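Local coordinates for protein peptidoglycan N-acetylglucosamine deacetylase (Bacillus cereus, PDB 5N1P) that removes the acetyl group from N-acetylglucosamine residues of peptidoglycan, as a metal-dependent hydrolase of the polysaccharide deacetylase family, at residues A[14-17]-A[18-22]. Numbering follows the deposited sequence.
Sequences KYTA and ELLNT
Leu-20 runs alongside Thr-16, one helical turn back, the two side chains leaving the helix in a common direction: a worked example of how i, i+4 spacing brings residues together on one face. The pair belongs to the first turn of helix 16-25, the connecting helix of a beta-alpha-beta unit between strands 2-9 and 31-34 in the NodB homology domain. The methyl CG2 of Thr-16 approaches CD1 of Leu-20 at 4.2 Å, while CG of Leu-20 sits only 3.3 Å from Thr-16 O. Leu-20 gets there because its CG stands beside its own backbone N (chi1 -73°), turned back toward the preceding turn. Thr-16 divides its two branches: with CG2 anti to the backbone N, OG1 stands beside that nitrogen and hydrogen-bonds to Asp-164 and to the backbone N of Gly-13. Leu-19 takes another side of the helix, meeting Val-173 of helix 167-182 as well as Phe-32, which Leu-20 also touches. Backbone i to i+4 hydrogen bonds bind the turn, Leu-20 N to Thr-16 O (2.9 Å) and Leu-19 N to Tyr-15 O. On the flank facing helix 43-51, the amide of Asn-21 folds back over the Ala-17 carbonyl, its OD1 bonded to Arg-48. The extended Glu-18 side chain accepts a hydrogen bond from a water at OE1, 2.8 Å long.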
loop_
_atom_site.group_PDB
_atom_site.type_symbol
_atom_site.label_atom_id
_atom_site.label_comp_id
_atom_site.label_asym_id
_atom_site.label_seq_id
_atom_site.Cartn_x
_atom_site.Cartn_y
_atom_site.Cartn_z
ATOM N N LYS A 14 -12.478 -6.342 6.610
ATOM C CA LYS A 14 -13.406 -5.984 7.677
ATOM C C LYS A 14 -12.875 -4.968 8.699
ATOM O O LYS A 14 -13.603 -4.577 9.606
ATOM C CB LYS A 14 -13.849 -7.256 8.410
ATOM C CG LYS A 14 -12.725 -8.030 9.059
ATOM C CD LYS A 14 -13.275 -9.248 9.794
ATOM C CE LYS A 14 -12.172 -10.070 10.443
ATOM N NZ LYS A 14 -11.233 -10.666 9.452
ATOM N N TYR A 15 -11.628 -4.531 8.554
ATOM C CA TYR A 15 -11.081 -3.517 9.461
ATOM C C TYR A 15 -10.858 -2.197 8.734
ATOM O O TYR A 15 -10.392 -1.226 9.327
ATOM C CB TYR A 15 -9.759 -3.984 10.083
ATOM C CG TYR A 15 -9.847 -5.332 10.758
ATOM C CD1 TYR A 15 -10.557 -5.488 11.940
ATOM C CD2 TYR A 15 -9.220 -6.444 10.214
ATOM C CE1 TYR A 15 -10.645 -6.715 12.564
ATOM C CE2 TYR A 15 -9.295 -7.680 10.834
ATOM C CZ TYR A 15 -10.017 -7.809 12.003
ATOM O OH TYR A 15 -10.098 -9.031 12.624
ATOM N N THR A 16 -11.171 -2.176 7.444
ATOM C CA THR A 16 -10.832 -1.031 6.603
ATOM C C THR A 16 -11.677 0.202 6.912
ATOM O O THR A 16 -11.173 1.327 6.902
ATOM C CB THR A 16 -10.954 -1.428 5.118
ATOM O OG1 THR A 16 -10.029 -2.492 4.873
ATOM C CG2 THR A 16 -10.618 -0.259 4.200
ATOM N N ALA A 17 -12.959 0.007 7.198
ATOM C CA ALA A 17 -13.813 1.137 7.530
ATOM C C ALA A 17 -13.300 1.834 8.798
ATOM O O ALA A 17 -13.232 3.061 8.863
ATOM C CB ALA A 17 -15.269 0.683 7.699
ATOM N N GLU A 18 -12.911 1.047 9.797
ATOM C CA GLU A 18 -12.350 1.611 11.017
ATOM C C GLU A 18 -11.055 2.380 10.748
ATOM O O GLU A 18 -10.838 3.465 11.294
ATOM C CB GLU A 18 -12.088 0.514 12.046
ATOM C CG GLU A 18 -11.462 1.040 13.326
ATOM C CD GLU A 18 -11.373 -0.017 14.398
ATOM O OE1 GLU A 18 -11.786 -1.164 14.123
ATOM O OE2 GLU A 18 -10.894 0.302 15.511
ATOM N N LEU A 19 -10.197 1.815 9.906
ATOM C CA LEU A 19 -8.975 2.506 9.525
ATOM C C LEU A 19 -9.280 3.848 8.858
ATOM O O LEU A 19 -8.668 4.863 9.180
ATOM C CB LEU A 19 -8.138 1.632 8.589
ATOM C CG LEU A 19 -6.894 2.298 8.002
ATOM C CD1 LEU A 19 -5.937 2.791 9.099
ATOM C CD2 LEU A 19 -6.181 1.315 7.076
ATOM N N LEU A 20 -10.228 3.849 7.929
ATOM C CA LEU A 20 -10.605 5.076 7.241
ATOM C C LEU A 20 -11.101 6.137 8.209
ATOM O O LEU A 20 -10.798 7.320 8.049
ATOM C CB LEU A 20 -11.669 4.785 6.184
ATOM C CG LEU A 20 -11.107 4.053 4.967
ATOM C CD1 LEU A 20 -12.235 3.568 4.084
ATOM C CD2 LEU A 20 -10.176 4.980 4.188
ATOM N N ASN A 21 -11.850 5.716 9.222
ATOM C CA ASN A 21 -12.346 6.652 10.223
ATOM C C ASN A 21 -11.194 7.219 11.045
ATOM O O ASN A 21 -11.164 8.407 11.352
ATOM C CB ASN A 21 -13.378 5.976 11.120
ATOM C CG ASN A 21 -14.645 5.603 10.366
ATOM O OD1 ASN A 21 -14.967 6.206 9.340
ATOM N ND2 ASN A 21 -15.365 4.606 10.866
ATOM N N THR A 22 -10.224 6.369 11.366
ATOM C CA THR A 22 -9.056 6.801 12.121
ATOM C C THR A 22 -8.237 7.817 11.322
ATOM O O THR A 22 -7.819 8.846 11.855
ATOM C CB THR A 22 -8.181 5.590 12.515
ATOM O OG1 THR A 22 -8.932 4.746 13.401
ATOM C CG2 THR A 22 -6.898 6.041 13.209
HETATM O O HOH W 1 -13.406 -2.805 12.586
#